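PDB 1X9G: putative MAR1 from Leishmania donovani, which is of unknown function, named a putative MAR1 ribonuclease, but belongs to the isochorismatase superfamily, so a hydrolase-like role is plausible though unproven. Local coordinates for residues A[21-26]-A[47-52]; A[51-56]-A[60-65]; A[168-173]-A[190-195]. One frame throughout, in Å; residues are numbered along the deposited sequence.

How the contacts relate
The three contacts show how one helix of an alpha/beta fold can pack on its sheet and meet later parts of the chain as well. Contacts 1 and 2 have centres about 5 Å apart and share helix 39-55, which lies on strands 21-26 and 60-67, neighbours in the six-stranded parallel sheet; Arg51 and Leu52 belong to both. Contact 2 starts along the chain where contact 1 ends. Contact 3 comes much later and joins segments 168-173 and 190-195, its centre about 12 Å from that of contact 1 and 15 Å from that of contact 2. It lies beside helix 39-55: Leu52 packs on Leu173 and Arg51 on Leu191, so these C-terminal segments rest against that helix.

Contact 1 of 3, residues A[21-26]-A[47-52]; sequences TAFLCV and NRLARL
Phe23 and Leu49 make the dense half of this helix-on-sheet contact. The Leu49 methyl CD1 lies 3.5 Å from CE2 of the Phe23 ring and 3.8 Å from CD2 of the same ring, while Leu49 CB stands over one face, displaced toward the rim. The backbone carbonyl of the leucine comes close as well, with Leu49 O 3.6 Å from Phe23 CD1. The two side chains meet almost perpendicularly. With CG anti to its own carbonyl carbon (chi1 -56°), the phenylalanine carries its ring off the strand and against the side of the helix.

Leu52, one turn further along, makes the looser half. Its CD2 is 3.9 Å from Phe23 CZ, an oblique approach to the far end of the ring, and it buries much less surface than Leu49. With CG anti to the backbone N (chi1 178°) the side chain heads for the ring, and chi2 then turns CD2 to it. Strand 21-26 and helix 39-55 are the first two elements of a beta-alpha-beta unit in the parallel sheet of the isochorismatase domain, and Phe23 is the strand residue that meets the helix here. Val111 of the neighbouring strand 109-115 and Met176 of helix 169-176 also pack on the phenylalanine.

The helix changes character away from the sheet. Asn47 and Arg51 are partly exposed and turn to polar partners: Asn47 OD1 accepts from Thr80 N, its ND2 donates to Glu78 O, and Arg51 NH2 reaches Thr80 O.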
loop_
_atom_site.group_PDB
_atom_site.type_symbol
_atom_site.label_atom_id
_atom_site.label_comp_id
_atom_site.label_asym_id
_atom_site.label_seq_id
_atom_site.Cartn_x
_atom_site.Cartn_y
_atom_site.Cartn_z
ATOM N N THR A 21 23.084 -7.439 -15.461
ATOM C CA THR A 21 22.479 -6.410 -14.641
ATOM C C THR A 21 23.241 -5.108 -14.811
ATOM O O THR A 21 24.457 -5.083 -14.638
ATOM C CB THR A 21 22.607 -6.771 -13.147
ATOM O OG1 THR A 21 21.805 -7.920 -12.859
ATOM C CG2 THR A 21 22.178 -5.570 -12.257
ATOM N N ALA A 22 22.539 -4.025 -15.133
ATOM C CA ALA A 22 23.144 -2.685 -15.057
ATOM C C ALA A 22 22.844 -2.037 -13.708
ATOM O O ALA A 22 21.677 -1.995 -13.255
ATOM C CB ALA A 22 22.693 -1.761 -16.233
ATOM N N PHE A 23 23.916 -1.592 -13.054
ATOM C CA PHE A 23 23.842 -0.614 -11.996
ATOM C C PHE A 23 23.791 0.781 -12.615
ATOM O O PHE A 23 24.635 1.165 -13.420
ATOM C CB PHE A 23 25.008 -0.775 -11.020
ATOM C CG PHE A 23 25.118 -2.173 -10.426
ATOM C CD1 PHE A 23 26.311 -2.871 -10.478
ATOM C CD2 PHE A 23 24.017 -2.785 -9.813
ATOM C CE1 PHE A 23 26.422 -4.177 -9.927
ATOM C CE2 PHE A 23 24.117 -4.080 -9.264
ATOM C CZ PHE A 23 25.336 -4.780 -9.326
ATOM N N LEU A 24 22.751 1.525 -12.260
ATOM C CA LEU A 24 22.498 2.820 -12.861
ATOM C C LEU A 24 22.521 3.867 -11.782
ATOM O O LEU A 24 21.628 3.896 -10.932
ATOM C CB LEU A 24 21.156 2.790 -13.561
ATOM C CG LEU A 24 20.771 3.970 -14.409
ATOM C CD1 LEU A 24 22.019 4.535 -15.118
ATOM C CD2 LEU A 24 19.624 3.571 -15.398
ATOM N N CYS A 25 23.545 4.720 -11.819
ATOM C CA CYS A 25 23.794 5.668 -10.755
ATOM C C CYS A 25 23.307 7.044 -11.193
ATOM O O CYS A 25 23.951 7.718 -12.020
ATOM C CB CYS A 25 25.274 5.689 -10.400
ATOM S SG CYS A 25 25.672 6.988 -9.208
ATOM N N VAL A 26 22.153 7.459 -10.664
ATOM C CA VAL A 26 21.453 8.564 -11.318
ATOM C C VAL A 26 21.563 9.942 -10.658
ATOM O O VAL A 26 21.137 10.109 -9.544
ATOM C CB VAL A 26 20.031 8.186 -11.923
ATOM C CG1 VAL A 26 19.511 6.906 -11.416
ATOM C CG2 VAL A 26 19.015 9.329 -11.847
ATOM N N ASN A 47 28.568 3.770 -3.778
ATOM C CA ASN A 47 29.823 3.040 -3.467
ATOM C C ASN A 47 29.590 1.547 -3.297
ATOM O O ASN A 47 30.259 0.783 -3.981
ATOM C CB ASN A 47 30.573 3.596 -2.244
ATOM C CG ASN A 47 31.133 5.003 -2.476
ATOM O OD1 ASN A 47 31.674 5.320 -3.550
ATOM N ND2 ASN A 47 31.012 5.853 -1.451
ATOM N N ARG A 48 28.628 1.138 -2.443
ATOM C CA ARG A 48 28.297 -0.300 -2.239
ATOM C C ARG A 48 28.105 -1.120 -3.513
ATOM O O ARG A 48 28.711 -2.182 -3.656
ATOM C CB ARG A 48 27.089 -0.515 -1.308
ATOM C CG ARG A 48 26.667 -2.000 -1.161
ATOM C CD ARG A 48 25.550 -2.227 -0.068
ATOM N NE ARG A 48 26.125 -2.354 1.280
ATOM C CZ ARG A 48 25.440 -2.280 2.423
ATOM N NH1 ARG A 48 24.111 -2.103 2.420
ATOM N NH2 ARG A 48 26.079 -2.402 3.587
ATOM N N LEU A 49 27.262 -0.626 -4.421
ATOM C CA LEU A 49 27.025 -1.279 -5.729
ATOM C C LEU A 49 28.230 -1.158 -6.668
ATOM O O LEU A 49 28.308 -1.878 -7.679
ATOM C CB LEU A 49 25.761 -0.703 -6.409
ATOM C CG LEU A 49 24.355 -1.155 -5.934
ATOM C CD1 LEU A 49 24.152 -2.675 -6.064
ATOM C CD2 LEU A 49 24.125 -0.789 -4.511
ATOM N N ALA A 50 29.132 -0.221 -6.355
ATOM C CA ALA A 50 30.306 0.030 -7.195
ATOM C C ALA A 50 31.259 -1.082 -6.918
ATOM O O ALA A 50 31.689 -1.757 -7.848
ATOM C CB ALA A 50 30.953 1.401 -6.899
ATOM N N ARG A 51 31.519 -1.309 -5.627
ATOM C CA ARG A 51 32.412 -2.376 -5.168
ATOM C C ARG A 51 31.868 -3.754 -5.516
ATOM O O ARG A 51 32.638 -4.666 -5.876
ATOM C CB ARG A 51 32.671 -2.270 -3.662
ATOM C CG ARG A 51 33.154 -0.871 -3.167
ATOM C CD ARG A 51 34.535 -0.497 -3.653
ATOM N NE ARG A 51 34.597 -0.095 -5.057
ATOM C CZ ARG A 51 34.203 1.100 -5.515
ATOM N NH1 ARG A 51 33.637 1.985 -4.677
ATOM N NH2 ARG A 51 34.327 1.402 -6.824
ATOM N N LEU A 52 30.551 -3.909 -5.410
ATOM C CA LEU A 52 29.878 -5.136 -5.815
ATOM C C LEU A 52 30.121 -5.498 -7.294
ATOM O O LEU A 52 30.343 -6.668 -7.619
ATOM C CB LEU A 52 28.358 -5.059 -5.528
ATOM C CG LEU A 52 27.585 -6.309 -5.975
ATOM C CD1 LEU A 52 28.174 -7.452 -5.194
ATOM C CD2 LEU A 52 26.054 -6.252 -5.824
#

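Contact 2 of 3, residues A[51-56]-A[60-65]; sequences RLHEVV and TKYIVT
His53, Thr60 and Val56 supply the polar part of this contact. Thr60 OG1 lies at the edge of the imidazole, in its plane, 2.7 Å from His53 ND1 in a fairly straight hydrogen bond (161°) whose donor the coordinates leave open. The same hydroxyl is 3.0 Å from Val56 O, and its proton may be used in either bond. A chi1 of 66° puts OG1 between the backbone N and the carbonyl carbon, where it can face both the ring and the carbonyl that follows the helix. The imidazole has a partner at its other nitrogen too, since His53 NE2 bonds to Thr84 OG1.

Apolar contact comes from Tyr62. Its CB sits over one face of the histidine, 4.0 Å from the ring centroid, in a CH-pi interaction, and is closest to His53 CD2 at 3.7 Å. The phenol runs on along the helix, where Tyr62 OH bonds to Ala46 O.

Of the charged groups, Arg51 and Glu54 pair within the helix, while Lys61 of the strand pairs with Asp106. Arg51 NE meets Glu54 OE1 at 2.7 Å, with the oxygen close to the guanidinium plane and approached on its syn side, but from out of the carboxylate plane; a weak second bond joins Arg51 NH2 to Glu54 OE2.

The short segments, helix 51-55 and strand 60-65, run roughly antiparallel, at 149°, with their axes 8.3 Å apart at closest approach. This is the alpha-to-beta return of a beta-alpha-beta crossover, in which a short turn brings the chain back into the parallel sheet beside strand 21-26.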
loop_
_atom_site.group_PDB
_atom_site.type_symbol
_atom_site.label_atom_id
_atom_site.label_comp_id
_atom_site.label_asym_id
_atom_site.label_seq_id
_atom_site.Cartn_x
_atom_site.Cartn_y
_atom_site.Cartn_z
ATOM N N ARG A 51 31.519 -1.309 -5.627
ATOM C CA ARG A 51 32.412 -2.376 -5.168
ATOM C C ARG A 51 31.868 -3.754 -5.516
ATOM O O ARG A 51 32.638 -4.666 -5.876
ATOM C CB ARG A 51 32.671 -2.270 -3.662
ATOM C CG ARG A 51 33.154 -0.871 -3.167
ATOM C CD ARG A 51 34.535 -0.497 -3.653
ATOM N NE ARG A 51 34.597 -0.095 -5.057
ATOM C CZ ARG A 51 34.203 1.100 -5.515
ATOM N NH1 ARG A 51 33.637 1.985 -4.677
ATOM N NH2 ARG A 51 34.327 1.402 -6.824
ATOM N N LEU A 52 30.551 -3.909 -5.410
ATOM C CA LEU A 52 29.878 -5.136 -5.815
ATOM C C LEU A 52 30.121 -5.498 -7.294
ATOM O O LEU A 52 30.343 -6.668 -7.619
ATOM C CB LEU A 52 28.358 -5.059 -5.528
ATOM C CG LEU A 52 27.585 -6.309 -5.975
ATOM C CD1 LEU A 52 28.174 -7.452 -5.194
ATOM C CD2 LEU A 52 26.054 -6.252 -5.824
ATOM N N HIS A 53 30.009 -4.508 -8.173
ATOM C CA HIS A 53 30.161 -4.737 -9.600
ATOM C C HIS A 53 31.601 -5.167 -9.939
ATOM O O HIS A 53 31.793 -6.039 -10.791
ATOM C CB HIS A 53 29.732 -3.495 -10.391
ATOM C CG HIS A 53 30.503 -3.264 -11.657
ATOM N ND1 HIS A 53 30.326 -4.026 -12.792
ATOM C CD2 HIS A 53 31.441 -2.333 -11.969
ATOM C CE1 HIS A 53 31.123 -3.579 -13.747
ATOM N NE2 HIS A 53 31.817 -2.557 -13.270
ATOM N N GLU A 54 32.591 -4.570 -9.263
ATOM C CA GLU A 54 33.990 -5.024 -9.340
ATOM C C GLU A 54 34.173 -6.481 -8.913
ATOM O O GLU A 54 34.960 -7.184 -9.503
ATOM C CB GLU A 54 34.899 -4.100 -8.544
ATOM C CG GLU A 54 34.945 -2.751 -9.199
ATOM C CD GLU A 54 35.442 -1.657 -8.307
ATOM O OE1 GLU A 54 35.372 -1.800 -7.069
ATOM O OE2 GLU A 54 35.895 -0.629 -8.859
ATOM N N VAL A 55 33.406 -6.938 -7.917
ATOM C CA VAL A 55 33.350 -8.367 -7.574
ATOM C C VAL A 55 32.880 -9.194 -8.781
ATOM O O VAL A 55 33.433 -10.245 -9.066
ATOM C CB VAL A 55 32.447 -8.657 -6.338
ATOM C CG1 VAL A 55 32.355 -10.127 -6.095
ATOM C CG2 VAL A 55 32.966 -7.996 -5.088
ATOM N N VAL A 56 31.873 -8.711 -9.509
ATOM C CA VAL A 56 31.233 -9.548 -10.543
ATOM C C VAL A 56 31.066 -8.867 -11.921
ATOM O O VAL A 56 29.966 -8.738 -12.411
ATOM C CB VAL A 56 29.889 -10.200 -10.021
ATOM C CG1 VAL A 56 29.417 -11.312 -10.976
ATOM C CG2 VAL A 56 30.085 -10.813 -8.617
ATOM N N THR A 60 27.869 -7.599 -14.877
ATOM C CA THR A 60 27.271 -6.343 -14.477
ATOM C C THR A 60 28.022 -5.168 -15.092
ATOM O O THR A 60 29.245 -5.108 -15.016
ATOM C CB THR A 60 27.259 -6.178 -12.938
ATOM O OG1 THR A 60 28.593 -6.065 -12.453
ATOM C CG2 THR A 60 26.616 -7.352 -12.259
ATOM N N LYS A 61 27.281 -4.254 -15.717
ATOM C CA LYS A 61 27.792 -2.944 -16.109
ATOM C C LYS A 61 27.468 -1.897 -15.030
ATOM O O LYS A 61 26.541 -2.082 -14.219
ATOM C CB LYS A 61 27.156 -2.497 -17.432
ATOM C CG LYS A 61 27.137 -3.617 -18.490
ATOM C CD LYS A 61 26.194 -3.022 -19.737
ATOM C CE LYS A 61 26.373 -4.386 -20.796
ATOM N NZ LYS A 61 25.561 -3.986 -22.034
ATOM N N TYR A 62 28.207 -0.789 -15.040
ATOM C CA TYR A 62 27.946 0.300 -14.100
ATOM C C TYR A 62 27.856 1.626 -14.859
ATOM O O TYR A 62 28.726 1.953 -15.672
ATOM C CB TYR A 62 29.042 0.328 -13.049
ATOM C CG TYR A 62 28.724 1.120 -11.816
ATOM C CD1 TYR A 62 28.387 0.471 -10.618
ATOM C CD2 TYR A 62 28.763 2.535 -11.829
ATOM C CE1 TYR A 62 28.094 1.188 -9.473
ATOM C CE2 TYR A 62 28.480 3.268 -10.682
ATOM C CZ TYR A 62 28.149 2.584 -9.512
ATOM O OH TYR A 62 27.883 3.293 -8.377
ATOM N N ILE A 63 26.804 2.395 -14.601
ATOM C CA ILE A 63 26.453 3.531 -15.447
ATOM C C ILE A 63 26.151 4.779 -14.586
ATOM O O ILE A 63 25.410 4.713 -13.613
ATOM C CB ILE A 63 25.282 3.154 -16.424
ATOM C CG1 ILE A 63 25.635 1.900 -17.238
ATOM C CG2 ILE A 63 24.853 4.327 -17.338
ATOM C CD1 ILE A 63 24.476 1.370 -18.080
ATOM N N VAL A 64 26.753 5.905 -14.932
ATOM C CA VAL A 64 26.603 7.142 -14.194
ATOM C C VAL A 64 26.029 8.085 -15.219
ATOM O O VAL A 64 26.585 8.230 -16.304
ATOM C CB VAL A 64 27.985 7.689 -13.749
ATOM C CG1 VAL A 64 27.877 9.030 -13.062
ATOM C CG2 VAL A 64 28.726 6.662 -12.858
ATOM N N THR A 65 24.893 8.698 -14.905
ATOM C CA THR A 65 24.419 9.826 -15.711
ATOM C C THR A 65 24.648 11.096 -14.896
ATOM O O THR A 65 24.451 11.099 -13.664
ATOM C CB THR A 65 22.919 9.722 -16.068
ATOM O OG1 THR A 65 22.170 9.850 -14.870
ATOM C CG2 THR A 65 22.583 8.407 -16.682
#

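Contact 3 of 3, residues A[168-173]-A[190-195]; sequences TSESIL and KLLKEE
The N-terminal part of helix 169-176 meets the C-terminal part of helix 185-191 in this contact, chiefly through Leu173 against Leu192 and Leu191, where Leu191 to Glu194 form a type I beta turn. The closest approach is methyl to methyl, Leu173 CD1 to Leu192 CD1 at 3.4 Å, and Leu173 CG follows at 3.7 Å from the same Leu192 methyl. These two side chains lie alongside one another, pointing opposite ways. Leu191 instead comes at Leu173 nearly perpendicularly: its CB and its CD1 are each 4.1 Å from Leu173 CD1, so one methyl group touches both leucines.

Glu170 borders this apolar patch. With CG anti to the backbone N (chi1 162°) and the chain extended, OE1 reaches a point 3.8 Å from Leu192 CG, a van der Waals contact only. The other carboxylate oxygen, OE2, is hydrogen-bonded to His118 NE2 of the second subunit, which ties the edge of the contact to the assembly.

The turn is closed by a bond from Glu194 N to Leu191 O, 3.0 Å long. Thr168 occupies the N-cap position of helix 169-176, directly after 164-167, the outermost strand on that side of this chain's sheet. Helix 39-55 lies beside both partners, with Arg51 packed on Leu191, and the second subunit borders the Thr168 end.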
loop_
_atom_site.group_PDB
_atom_site.type_symbol
_atom_site.label_atom_id
_atom_site.label_comp_id
_atom_site.label_asym_id
_atom_site.label_seq_id
_atom_site.Cartn_x
_atom_site.Cartn_y
_atom_site.Cartn_z
ATOM N N THR A 168 16.049 -2.911 -0.610
ATOM C CA THR A 168 17.171 -2.145 -0.125
ATOM C C THR A 168 18.399 -2.809 -0.655
ATOM O O THR A 168 18.333 -3.919 -1.174
ATOM C CB THR A 168 17.255 -2.061 1.442
ATOM O OG1 THR A 168 17.226 -3.374 2.003
ATOM C CG2 THR A 168 16.111 -1.263 2.048
ATOM N N SER A 169 19.530 -2.134 -0.505
ATOM C CA SER A 169 20.842 -2.649 -0.928
ATOM C C SER A 169 21.307 -3.911 -0.220
ATOM O O SER A 169 21.918 -4.755 -0.857
ATOM C CB SER A 169 21.918 -1.543 -0.910
ATOM O OG SER A 169 22.213 -1.066 0.405
ATOM N N GLU A 170 21.005 -4.091 1.065
ATOM C CA GLU A 170 21.375 -5.368 1.668
ATOM C C GLU A 170 20.497 -6.465 1.105
ATOM O O GLU A 170 20.989 -7.482 0.698
ATOM C CB GLU A 170 21.417 -5.338 3.204
ATOM C CG GLU A 170 21.369 -6.694 3.858
ATOM C CD GLU A 170 21.707 -6.653 5.345
ATOM O OE1 GLU A 170 22.819 -6.170 5.617
ATOM O OE2 GLU A 170 20.905 -7.119 6.234
ATOM N N SER A 171 19.198 -6.236 0.995
ATOM C CA SER A 171 18.317 -7.243 0.377
ATOM C C SER A 171 18.814 -7.619 -0.992
ATOM O O SER A 171 18.855 -8.764 -1.331
ATOM C CB SER A 171 16.904 -6.684 0.184
ATOM O OG SER A 171 15.985 -7.761 0.039
ATOM N N ILE A 172 19.140 -6.627 -1.800
ATOM C CA ILE A 172 19.611 -6.841 -3.169
ATOM C C ILE A 172 20.956 -7.593 -3.294
ATOM O O ILE A 172 21.065 -8.470 -4.169
ATOM C CB ILE A 172 19.676 -5.490 -3.928
ATOM C CG1 ILE A 172 18.269 -5.056 -4.356
ATOM C CG2 ILE A 172 20.554 -5.573 -5.188
ATOM C CD1 ILE A 172 18.261 -3.597 -4.957
ATOM N N LEU A 173 21.968 -7.269 -2.463
ATOM C CA LEU A 173 23.224 -8.040 -2.510
ATOM C C LEU A 173 22.991 -9.530 -2.240
ATOM O O LEU A 173 23.437 -10.363 -2.994
ATOM C CB LEU A 173 24.320 -7.514 -1.574
ATOM C CG LEU A 173 24.901 -6.099 -1.666
ATOM C CD1 LEU A 173 26.380 -6.098 -1.298
ATOM C CD2 LEU A 173 24.665 -5.349 -3.011
ATOM N N LYS A 190 31.646 -8.710 2.952
ATOM C CA LYS A 190 32.473 -7.652 3.497
ATOM C C LYS A 190 31.876 -6.255 3.277
ATOM O O LYS A 190 31.998 -5.365 4.136
ATOM C CB LYS A 190 33.895 -7.794 2.904
ATOM C CG LYS A 190 34.676 -6.503 2.609
ATOM C CD LYS A 190 35.557 -6.652 1.357
ATOM C CE LYS A 190 34.853 -6.157 0.066
ATOM N NZ LYS A 190 35.466 -4.882 -0.504
ATOM N N LEU A 191 31.247 -6.070 2.123
ATOM C CA LEU A 191 30.490 -4.859 1.812
ATOM C C LEU A 191 29.374 -4.620 2.833
ATOM O O LEU A 191 29.235 -3.524 3.375
ATOM C CB LEU A 191 29.899 -4.985 0.414
ATOM C CG LEU A 191 30.951 -5.100 -0.678
ATOM C CD1 LEU A 191 30.356 -5.353 -2.050
ATOM C CD2 LEU A 191 31.784 -3.805 -0.662
ATOM N N LEU A 192 28.608 -5.675 3.097
ATOM C CA LEU A 192 27.509 -5.696 4.078
ATOM C C LEU A 192 27.884 -5.375 5.537
ATOM O O LEU A 192 26.998 -5.149 6.372
ATOM C CB LEU A 192 26.825 -7.077 4.040
ATOM C CG LEU A 192 25.565 -7.348 3.213
ATOM C CD1 LEU A 192 25.416 -6.482 1.958
ATOM C CD2 LEU A 192 25.476 -8.839 2.873
ATOM N N LYS A 193 29.182 -5.396 5.861
ATOM C CA LYS A 193 29.632 -5.080 7.229
ATOM C C LYS A 193 29.879 -3.586 7.364
ATOM O O LYS A 193 30.008 -3.093 8.478
ATOM C CB LYS A 193 30.847 -5.923 7.649
ATOM C CG LYS A 193 30.507 -7.439 7.849
ATOM C CD LYS A 193 31.786 -8.330 7.973
ATOM C CE LYS A 193 31.460 -9.877 8.012
ATOM N NZ LYS A 193 32.327 -10.697 7.062
ATOM N N GLU A 194 29.908 -2.877 6.225
ATOM C CA GLU A 194 29.934 -1.397 6.196
ATOM C C GLU A 194 28.572 -0.816 6.611
ATOM O O GLU A 194 27.513 -1.358 6.290
ATOM C CB GLU A 194 30.355 -0.844 4.826
ATOM C CG GLU A 194 31.715 -1.327 4.301
ATOM C CD GLU A 194 32.009 -0.897 2.829
ATOM O OE1 GLU A 194 32.476 -1.757 2.049
ATOM O OE2 GLU A 194 31.789 0.288 2.437
ATOM N N GLU A 195 28.636 0.277 7.353
ATOM C CA GLU A 195 27.486 0.920 7.953
ATOM C C GLU A 195 27.284 2.288 7.289
ATOM O O GLU A 195 28.264 3.031 7.097
ATOM C CB GLU A 195 27.737 1.155 9.449
ATOM C CG GLU A 195 28.161 -0.067 10.271
ATOM C CD GLU A 195 26.981 -0.742 10.952
ATOM O OE1 GLU A 195 27.135 -1.200 12.111
ATOM O OE2 GLU A 195 25.890 -0.810 10.329
#